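Local coordinates for protein carboxylesterase SOBER1 (Arabidopsis thaliana, PDB 6AVX) that hydrolyses carboxylic esters with short acyl chains, has phospholipase A2 activity, and dampens the plant hypersensitive response triggered by a bacterial effector, at residues S140-F145 with L177-V182; P153-H158 with E205-R210; E185-P190 with L201-S206. The protein carries 1 engineered substitution. One frame throughout, in Å; residues are numbered along the deposited sequence.

Contact 1 (S140-F145 with L177-V182); sequences SIISQF and LKEAGV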
loop_
_atom_site.group_PDB
_atom_site.type_symbol
_atom_site.label_atom_id
_atom_site.label_comp_id
_atom_site.label_asym_id
_atom_site.label_seq_id
_atom_site.Cartn_x
_atom_site.Cartn_y
_atom_site.Cartn_z
ATOM N N SER A 140 7.465 -17.465 -0.602
ATOM C CA SER A 140 8.674 -17.681 -1.403
ATOM C C SER A 140 9.461 -16.394 -1.613
ATOM O O SER A 140 10.681 -16.456 -1.818
ATOM C CB SER A 140 8.334 -18.290 -2.766
ATOM O OG SER A 140 7.588 -17.399 -3.556
ATOM N N ILE A 141 8.812 -15.229 -1.536
ATOM C CA ILE A 141 9.497 -13.966 -1.774
ATOM C C ILE A 141 10.243 -13.453 -0.548
ATOM O O ILE A 141 11.074 -12.549 -0.679
ATOM C CB ILE A 141 8.480 -12.904 -2.243
ATOM C CG1 ILE A 141 9.166 -11.666 -2.813
ATOM C CG2 ILE A 141 7.607 -12.435 -1.108
ATOM C CD1 ILE A 141 9.863 -11.904 -4.075
ATOM N N ILE A 142 9.935 -13.961 0.648
ATOM C CA ILE A 142 10.446 -13.354 1.872
ATOM C C ILE A 142 11.967 -13.334 1.886
ATOM O O ILE A 142 12.577 -12.389 2.395
ATOM C CB ILE A 142 9.860 -14.065 3.106
ATOM C CG1 ILE A 142 8.364 -13.731 3.239
ATOM C CG2 ILE A 142 10.625 -13.678 4.371
ATOM C CD1 ILE A 142 7.628 -14.498 4.321
ATOM N N SER A 143 12.603 -14.373 1.338
ATOM C CA SER A 143 14.055 -14.435 1.295
ATOM C C SER A 143 14.662 -13.276 0.518
ATOM O O SER A 143 15.876 -13.051 0.626
ATOM C CB SER A 143 14.475 -15.761 0.672
ATOM O OG SER A 143 13.927 -15.925 -0.615
ATOM N N GLN A 144 13.871 -12.555 -0.271
ATOM C CA GLN A 144 14.372 -11.472 -1.091
ATOM C C GLN A 144 14.117 -10.094 -0.489
ATOM O O GLN A 144 14.523 -9.093 -1.089
ATOM C CB GLN A 144 13.771 -11.563 -2.497
ATOM C CG GLN A 144 13.922 -12.945 -3.139
ATOM C CD GLN A 144 15.322 -13.523 -3.007
ATOM O OE1 GLN A 144 15.492 -14.593 -2.410
ATOM N NE2 GLN A 144 16.316 -12.848 -3.566
ATOM N N PHE A 145 13.468 -10.007 0.661
ATOM C CA PHE A 145 13.251 -8.712 1.276
ATOM C C PHE A 145 14.586 -8.184 1.783
ATOM O O PHE A 145 15.245 -8.867 2.575
ATOM C CB PHE A 145 12.293 -8.812 2.442
ATOM C CG PHE A 145 10.879 -9.200 2.081
ATOM C CD1 PHE A 145 10.415 -9.178 0.789
ATOM C CD2 PHE A 145 10.006 -9.580 3.084
ATOM C CE1 PHE A 145 9.095 -9.519 0.506
ATOM C CE2 PHE A 145 8.703 -9.916 2.812
ATOM C CZ PHE A 145 8.245 -9.888 1.524
ATOM N N LEU A 177 3.958 -11.180 7.947
ATOM C CA LEU A 177 4.931 -10.161 8.279
ATOM C C LEU A 177 5.788 -10.584 9.462
ATOM O O LEU A 177 6.973 -10.247 9.514
ATOM C CB LEU A 177 4.222 -8.818 8.504
ATOM C CG LEU A 177 3.630 -8.226 7.210
ATOM C CD1 LEU A 177 2.763 -7.006 7.492
ATOM C CD2 LEU A 177 4.722 -7.878 6.208
ATOM N N LYS A 178 5.226 -11.349 10.395
ATOM C CA LYS A 178 6.031 -11.909 11.473
ATOM C C LYS A 178 7.096 -12.848 10.920
ATOM O O LYS A 178 8.269 -12.763 11.302
ATOM C CB LYS A 178 5.119 -12.627 12.472
ATOM C CG LYS A 178 5.790 -12.968 13.806
ATOM C CD LYS A 178 5.973 -11.741 14.692
ATOM C CE LYS A 178 4.640 -11.157 15.152
ATOM N NZ LYS A 178 4.818 -9.991 16.060
ATOM N N GLU A 179 6.716 -13.740 10.007
ATOM C CA GLU A 179 7.702 -14.602 9.358
ATOM C C GLU A 179 8.794 -13.764 8.702
ATOM O O GLU A 179 9.980 -14.114 8.749
ATOM C CB GLU A 179 7.026 -15.514 8.325
ATOM C CG GLU A 179 8.011 -16.447 7.595
ATOM C CD GLU A 179 7.370 -17.388 6.564
ATOM O OE1 GLU A 179 8.125 -18.107 5.862
ATOM O OE2 GLU A 179 6.127 -17.421 6.436
ATOM N N ALA A 180 8.409 -12.640 8.108
ATOM C CA ALA A 180 9.328 -11.786 7.379
ATOM C C ALA A 180 10.167 -10.892 8.284
ATOM O O ALA A 180 11.066 -10.209 7.781
ATOM C CB ALA A 180 8.544 -10.931 6.379
ATOM N N GLY A 181 9.899 -10.855 9.586
ATOM C CA GLY A 181 10.632 -9.983 10.486
ATOM C C GLY A 181 10.258 -8.521 10.409
ATOM O O GLY A 181 11.077 -7.655 10.728
ATOM N N VAL A 182 9.023 -8.221 10.011
ATOM C CA VAL A 182 8.541 -6.862 9.800
ATOM C C VAL A 182 7.565 -6.532 10.914
ATOM O O VAL A 182 6.790 -7.396 11.331
ATOM C CB VAL A 182 7.827 -6.790 8.436
ATOM C CG1 VAL A 182 7.123 -5.469 8.243
ATOM C CG2 VAL A 182 8.790 -7.031 7.304
#
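Ile142 reaches across to the last turn of helix 173-180 with both of its branches. Its CG2 methyl, which stands opposite the backbone N, settles on Ala180, 3.8 Å from Ala180 CA. The longer branch is stretched out (chi2 173°) and carries CD1 to the side of Glu179, where Ile142 CD1 lies 3.7 Å from Glu179 CD. Glu179 is itself fully extended, with CG anti to the backbone N (chi1 180°), so the methyl lies against the outer part of the chain, from CG to the carboxylate, on the solvent side of the contact. The two chains meet at a slant.

Ala180 is shared. Its CB also faces the rim of the Phe145 ring, close to the ring plane, at 3.7 Å from Phe145 CE2. That ring is folded back beneath its own 3-10 turn: Ile142 CA sits over the centre of one face.

The junction ties the excursion between strands 127-131 and 154-159 of the alpha/beta-hydrolase sheet to the C-terminal end of helix 173-180. There the helix stops in a Schellman motif, with Gly181 at positive phi and Val182 N bonded back to Leu177 O at 2.9 Å. No hydrogen bond joins the two segments. Behind them, Phe145 reaches Leu119 and Leu120 of helix 109-120, and both Phe145 and Ile142 touch Phe176.

Contact 2 (P153-H158 with E205-R210); sequences PILWSH and ESWIKR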
loop_
_atom_site.group_PDB
_atom_site.type_symbol
_atom_site.label_atom_id
_atom_site.label_comp_id
_atom_site.label_asym_id
_atom_site.label_seq_id
_atom_site.Cartn_x
_atom_site.Cartn_y
_atom_site.Cartn_z
ATOM N N PRO A 153 8.231 0.432 9.171
ATOM C CA PRO A 153 6.985 0.065 9.852
ATOM C C PRO A 153 5.814 0.051 8.889
ATOM O O PRO A 153 5.736 0.847 7.946
ATOM C CB PRO A 153 6.814 1.159 10.909
ATOM C CG PRO A 153 7.564 2.303 10.408
ATOM C CD PRO A 153 8.711 1.766 9.566
ATOM N N ILE A 154 4.897 -0.882 9.133
ATOM C CA ILE A 154 3.664 -1.012 8.360
ATOM C C ILE A 154 2.494 -0.679 9.269
ATOM O O ILE A 154 2.414 -1.180 10.397
ATOM C CB ILE A 154 3.496 -2.431 7.796
ATOM C CG1 ILE A 154 4.702 -2.845 6.951
ATOM C CG2 ILE A 154 2.222 -2.536 6.996
ATOM C CD1 ILE A 154 4.949 -2.019 5.702
ATOM N N LEU A 155 1.586 0.146 8.782
ATOM C CA LEU A 155 0.285 0.353 9.409
ATOM C C LEU A 155 -0.765 -0.199 8.463
ATOM O O LEU A 155 -0.907 0.306 7.345
ATOM C CB LEU A 155 0.026 1.836 9.677
ATOM C CG LEU A 155 -1.397 2.156 10.152
ATOM C CD1 LEU A 155 -1.708 1.500 11.485
ATOM C CD2 LEU A 155 -1.589 3.641 10.246
ATOM N N TRP A 156 -1.487 -1.219 8.888
ATOM C CA TRP A 156 -2.511 -1.860 8.077
ATOM C C TRP A 156 -3.870 -1.514 8.661
ATOM O O TRP A 156 -4.125 -1.818 9.828
ATOM C CB TRP A 156 -2.316 -3.368 8.120
ATOM C CG TRP A 156 -3.099 -4.114 7.094
ATOM C CD1 TRP A 156 -4.453 -4.195 6.971
ATOM C CD2 TRP A 156 -2.561 -4.884 6.018
ATOM N NE1 TRP A 156 -4.786 -4.964 5.885
ATOM C CE2 TRP A 156 -3.635 -5.404 5.282
ATOM C CE3 TRP A 156 -1.255 -5.180 5.608
ATOM C CZ2 TRP A 156 -3.446 -6.215 4.171
ATOM C CZ3 TRP A 156 -1.064 -5.967 4.504
ATOM C CH2 TRP A 156 -2.156 -6.482 3.796
ATOM N N SER A 157 -4.728 -0.891 7.863
ATOM C CA SER A 157 -6.075 -0.492 8.249
ATOM C C SER A 157 -7.050 -1.331 7.440
ATOM O O SER A 157 -6.883 -1.454 6.226
ATOM C CB SER A 157 -6.287 0.982 7.910
ATOM O OG SER A 157 -5.394 1.817 8.641
ATOM N N HIS A 158 -8.055 -1.923 8.082
ATOM C CA HIS A 158 -8.991 -2.778 7.352
ATOM C C HIS A 158 -10.361 -2.708 8.005
ATOM O O HIS A 158 -10.476 -2.721 9.240
ATOM C CB HIS A 158 -8.511 -4.228 7.321
ATOM C CG HIS A 158 -8.790 -4.954 6.042
ATOM N ND1 HIS A 158 -7.777 -5.406 5.218
ATOM C CD2 HIS A 158 -9.950 -5.320 5.445
ATOM C CE1 HIS A 158 -8.307 -6.011 4.171
ATOM N NE2 HIS A 158 -9.626 -5.965 4.278
ATOM N N GLU A 205 -2.566 9.836 9.475
ATOM C CA GLU A 205 -1.843 11.092 9.675
ATOM C C GLU A 205 -1.129 11.100 11.016
ATOM O O GLU A 205 0.038 11.489 11.103
ATOM C CB GLU A 205 -2.802 12.275 9.587
ATOM C CG GLU A 205 -2.123 13.626 9.868
ATOM C CD GLU A 205 -3.056 14.797 9.712
ATOM O OE1 GLU A 205 -4.228 14.650 10.110
ATOM O OE2 GLU A 205 -2.631 15.825 9.166
ATOM N N SER A 206 -1.815 10.676 12.071
ATOM C CA SER A 206 -1.195 10.644 13.393
ATOM C C SER A 206 -0.003 9.695 13.421
ATOM O O SER A 206 1.004 9.974 14.082
ATOM C CB SER A 206 -2.224 10.237 14.441
ATOM O OG SER A 206 -3.231 11.221 14.564
ATOM N N TRP A 207 -0.118 8.547 12.745
ATOM C CA TRP A 207 0.983 7.588 12.658
ATOM C C TRP A 207 2.172 8.172 11.902
ATOM O O TRP A 207 3.314 8.028 12.341
ATOM C CB TRP A 207 0.445 6.316 12.010
ATOM C CG TRP A 207 1.431 5.285 11.544
ATOM C CD1 TRP A 207 2.022 4.299 12.278
ATOM C CD2 TRP A 207 1.872 5.101 10.193
ATOM N NE1 TRP A 207 2.814 3.518 11.454
ATOM C CE2 TRP A 207 2.737 3.993 10.174
ATOM C CE3 TRP A 207 1.606 5.764 9.000
ATOM C CZ2 TRP A 207 3.344 3.539 8.998
ATOM C CZ3 TRP A 207 2.210 5.314 7.840
ATOM C CH2 TRP A 207 3.061 4.213 7.850
ATOM N N ILE A 208 1.932 8.863 10.789
ATOM C CA ILE A 208 3.028 9.536 10.096
ATOM C C ILE A 208 3.696 10.549 11.015
ATOM O O ILE A 208 4.929 10.620 11.095
ATOM C CB ILE A 208 2.536 10.188 8.791
ATOM C CG1 ILE A 208 2.095 9.108 7.806
ATOM C CG2 ILE A 208 3.644 11.019 8.175
ATOM C CD1 ILE A 208 1.462 9.648 6.524
ATOM N N LYS A 209 2.893 11.355 11.714
ATOM C CA LYS A 209 3.448 12.343 12.638
ATOM C C LYS A 209 4.315 11.687 13.697
ATOM O O LYS A 209 5.388 12.198 14.034
ATOM C CB LYS A 209 2.324 13.129 13.299
ATOM C CG LYS A 209 1.665 14.108 12.335
ATOM C CD LYS A 209 0.419 14.741 12.903
ATOM C CE LYS A 209 0.683 15.397 14.233
ATOM N NZ LYS A 209 -0.502 16.200 14.667
ATOM N N ARG A 210 3.856 10.578 14.258
ATOM C CA ARG A 210 4.631 9.878 15.278
ATOM C C ARG A 210 5.925 9.336 14.700
ATOM O O ARG A 210 6.985 9.406 15.339
ATOM C CB ARG A 210 3.805 8.739 15.858
ATOM C CG ARG A 210 4.455 7.979 17.000
ATOM C CD ARG A 210 3.525 6.885 17.526
ATOM N NE ARG A 210 2.127 7.292 17.392
ATOM C CZ ARG A 210 1.232 6.733 16.579
ATOM N NH1 ARG A 210 1.546 5.689 15.823
ATOM N NH2 ARG A 210 0.000 7.219 16.533
HETATM O O HOH W 1 3.502 0.704 12.407
#
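Leu155 packs its CB and one methyl on a face of the Trp207 indole, and this apolar contact makes up most of the interface. Its CB sits over the face as a CH-pi donor, 3.7 Å from the centroid of the five-membered ring and 18° off the normal; the closest pair is Leu155 CB with Trp207 CE2 at 3.5 Å. The methyl adds to this, Leu155 CD2 standing 3.7 Å from Trp207 CG, so the leucine spans the indole from the ring fusion to its attachment. The side chains run past each other in opposite senses. Trp207 CG is anti to the backbone N (chi1 167°), which sends the ring from the helix down to the strand, with the face of the ring turned to the leucine.

The fold here is the alpha/beta/alpha sandwich of the alpha/beta-hydrolase fold: helix 198-212, the last in the chain, lies on the parallel sheet, and strand 154-159 is next to the outermost strand, 184-189. Trp207 also touches Ala129 of strand 127-131, so one indole bridges adjacent strands.

At the indole's edge Pro153 O lies near the ring plane, 3.8 Å from Trp207 CZ2, a plain van der Waals approach. The polar link is made by water: one molecule accepts from Trp207 NE1 at 3.0 Å and donates to Ile154 O, also at 3.0 Å, linking helix to strand without a direct hydrogen bond.

Within the strand, on the other side of the sheet from Trp207, Trp156 NE1 donates to His158 ND1 at 3.1 Å. The bond is nearly straight (170°) and lies in both ring planes, fixing the rotation of the imidazole; His158 NE2 bonds to Val165 O.

Contact 3 (E185-P190 with L201-S206); sequences EFKAYP and LKYIES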
loop_
_atom_site.group_PDB
_atom_site.type_symbol
_atom_site.label_atom_id
_atom_site.label_comp_id
_atom_site.label_asym_id
_atom_site.label_seq_id
_atom_site.Cartn_x
_atom_site.Cartn_y
_atom_site.Cartn_z
ATOM N N GLU A 185 1.486 -2.645 12.706
ATOM C CA GLU A 185 0.324 -2.313 13.514
ATOM C C GLU A 185 -0.910 -2.561 12.665
ATOM O O GLU A 185 -1.010 -2.047 11.545
ATOM C CB GLU A 185 0.314 -0.852 13.956
ATOM C CG GLU A 185 -0.952 -0.560 14.793
ATOM C CD GLU A 185 -1.198 0.896 15.134
ATOM O OE1 GLU A 185 -0.303 1.747 14.970
ATOM O OE2 GLU A 185 -2.333 1.174 15.585
ATOM N N PHE A 186 -1.852 -3.329 13.182
ATOM C CA PHE A 186 -3.092 -3.609 12.478
ATOM C C PHE A 186 -4.204 -2.832 13.167
ATOM O O PHE A 186 -4.377 -2.932 14.394
ATOM C CB PHE A 186 -3.370 -5.105 12.512
ATOM C CG PHE A 186 -4.532 -5.526 11.673
ATOM C CD1 PHE A 186 -4.369 -5.886 10.351
ATOM C CD2 PHE A 186 -5.807 -5.573 12.221
ATOM C CE1 PHE A 186 -5.467 -6.291 9.584
ATOM C CE2 PHE A 186 -6.892 -5.969 11.464
ATOM C CZ PHE A 186 -6.716 -6.330 10.139
ATOM N N LYS A 187 -4.931 -2.034 12.400
ATOM C CA LYS A 187 -6.004 -1.189 12.909
ATOM C C LYS A 187 -7.302 -1.626 12.244
ATOM O O LYS A 187 -7.502 -1.392 11.044
ATOM C CB LYS A 187 -5.703 0.280 12.615
ATOM C CG LYS A 187 -6.650 1.264 13.262
ATOM C CD LYS A 187 -6.543 1.218 14.774
ATOM C CE LYS A 187 -7.415 2.279 15.419
ATOM N NZ LYS A 187 -7.881 1.841 16.761
ATOM N N ALA A 188 -8.177 -2.277 13.014
ATOM C CA ALA A 188 -9.473 -2.706 12.512
ATOM C C ALA A 188 -10.469 -1.569 12.649
ATOM O O ALA A 188 -10.444 -0.813 13.629
ATOM C CB ALA A 188 -9.995 -3.908 13.302
ATOM N N TYR A 189 -11.358 -1.462 11.669
ATOM C CA TYR A 189 -12.427 -0.468 11.666
ATOM C C TYR A 189 -13.760 -1.203 11.697
ATOM O O TYR A 189 -14.235 -1.675 10.650
ATOM C CB TYR A 189 -12.300 0.466 10.456
ATOM C CG TYR A 189 -11.175 1.431 10.719
ATOM C CD1 TYR A 189 -11.426 2.617 11.377
ATOM C CD2 TYR A 189 -9.862 1.123 10.394
ATOM C CE1 TYR A 189 -10.420 3.486 11.694
ATOM C CE2 TYR A 189 -8.833 1.998 10.707
ATOM C CZ TYR A 189 -9.126 3.179 11.359
ATOM O OH TYR A 189 -8.152 4.081 11.706
ATOM N N PRO A 190 -14.373 -1.375 12.878
ATOM C CA PRO A 190 -15.629 -2.130 12.961
ATOM C C PRO A 190 -16.722 -1.474 12.139
ATOM O O PRO A 190 -16.929 -0.262 12.189
ATOM C CB PRO A 190 -15.963 -2.125 14.462
ATOM C CG PRO A 190 -15.069 -1.136 15.082
ATOM C CD PRO A 190 -13.864 -0.997 14.205
ATOM N N LEU A 201 -8.130 7.999 7.784
ATOM C CA LEU A 201 -7.070 8.872 7.295
ATOM C C LEU A 201 -6.435 9.662 8.431
ATOM O O LEU A 201 -5.214 9.847 8.454
ATOM C CB LEU A 201 -7.612 9.822 6.222
ATOM C CG LEU A 201 -8.090 9.166 4.930
ATOM C CD1 LEU A 201 -8.659 10.211 4.009
ATOM C CD2 LEU A 201 -6.935 8.420 4.262
ATOM N N LYS A 202 -7.241 10.156 9.375
ATOM C CA LYS A 202 -6.666 10.907 10.487
ATOM C C LYS A 202 -5.734 10.030 11.313
ATOM O O LYS A 202 -4.724 10.505 11.843
ATOM C CB LYS A 202 -7.772 11.452 11.389
ATOM C CG LYS A 202 -8.739 12.409 10.743
ATOM C CD LYS A 202 -8.083 13.643 10.220
ATOM C CE LYS A 202 -9.144 14.621 9.723
ATOM N NZ LYS A 202 -8.550 15.858 9.175
ATOM N N TYR A 203 -6.076 8.757 11.478
ATOM C CA TYR A 203 -5.199 7.857 12.215
ATOM C C TYR A 203 -3.893 7.624 11.468
ATOM O O TYR A 203 -2.810 7.601 12.078
ATOM C CB TYR A 203 -5.913 6.534 12.444
ATOM C CG TYR A 203 -5.259 5.659 13.476
ATOM C CD1 TYR A 203 -5.511 5.861 14.825
ATOM C CD2 TYR A 203 -4.398 4.627 13.123
ATOM C CE1 TYR A 203 -4.930 5.068 15.791
ATOM C CE2 TYR A 203 -3.812 3.823 14.088
ATOM C CZ TYR A 203 -4.079 4.059 15.419
ATOM O OH TYR A 203 -3.507 3.272 16.389
ATOM N N ILE A 204 -3.958 7.473 10.142
ATOM C CA ILE A 204 -2.738 7.400 9.349
ATOM C C ILE A 204 -1.917 8.669 9.526
ATOM O O ILE A 204 -0.688 8.612 9.680
ATOM C CB ILE A 204 -3.077 7.116 7.874
ATOM C CG1 ILE A 204 -3.679 5.714 7.728
ATOM C CG2 ILE A 204 -1.831 7.279 6.992
ATOM C CD1 ILE A 204 -4.462 5.520 6.466
ATOM N N GLU A 205 -2.566 9.836 9.475
ATOM C CA GLU A 205 -1.843 11.092 9.675
ATOM C C GLU A 205 -1.129 11.100 11.016
ATOM O O GLU A 205 0.038 11.489 11.103
ATOM C CB GLU A 205 -2.802 12.275 9.587
ATOM C CG GLU A 205 -2.123 13.626 9.868
ATOM C CD GLU A 205 -3.056 14.797 9.712
ATOM O OE1 GLU A 205 -4.228 14.650 10.110
ATOM O OE2 GLU A 205 -2.631 15.825 9.166
ATOM N N SER A 206 -1.815 10.676 12.071
ATOM C CA SER A 206 -1.195 10.644 13.393
ATOM C C SER A 206 -0.003 9.695 13.421
ATOM O O SER A 206 1.004 9.974 14.082
ATOM C CB SER A 206 -2.224 10.237 14.441
ATOM O OG SER A 206 -3.231 11.221 14.564
HETATM O O HOH W 2 -5.432 2.488 18.181
#
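Tyr203 points its hydroxyl from the helix straight at the carboxylate of Glu185, and Tyr203 OH donates to Glu185 OE2 over a short 2.5 Å. The oxygen takes the bond on its syn lone pair, the side of its partner oxygen, and lies near the plane of the phenol, while the carboxylate is turned almost perpendicular to the ring (79°). Lys187 comes across one face. Its CE makes a CH-pi contact 3.9 Å from the centroid of the Tyr203 ring, displaced toward the rim. At the base of the ring, Tyr189 OH approaches Tyr203 CB to 3.4 Å.

A water forms the next layer: it donates to Tyr203 OH at 2.7 Å and accepts from Lys187 NZ at 2.9 Å. The lysine can do both jobs because its chain bends at chi2 (65°), laying the CG-to-CE portion at about a right angle over the phenol. Glu185, by contrast, is drawn out straight, which brings its carboxylate to the hydroxyl.

Further out, strand segment 185-189, on the edge of the sheet, runs nearly antiparallel to helix segment 201-206 (160°), the axes coming within 11.3 Å. This is the closing strand-to-helix connection of the alpha/beta-hydrolase sheet. Every second residue of the strand, Glu185, Lys187 and Tyr189, meets Tyr203, and backbone bonds from these three to strand 154-159 hold the strand in place.

With hydroxyl, carboxylate, water and ammonium joined in one chain, the lysine would be expected to offset the charge of Glu185 in part, and the short hydroxyl-carboxylate bond is consistent with a strong interaction.

How the contacts relate
Contacts 2 and 3 are two halves of one interface, their centres 6 Å apart: both place helix 198-212 on the neighbouring strands 154-159 and 184-189. Those strands are stitched together between the contacts, with Trp156 O 2.7 Å from Lys187 N and Trp156 N 2.8 Å from Glu185 O, both probable hydrogen bonds. Contact 1 stands apart, its centre 20 Å from that of contact 2, yet Val182 CG1 packs on Ile154 CG1 at 3.8 Å. From contact 1 the chain runs directly into the edge strand of contact 3. The likely catalytic triad lies nearest contact 3, the Tyr189 side chain being about 9 Å from that of Asp162 and about 11 Å from that of His194.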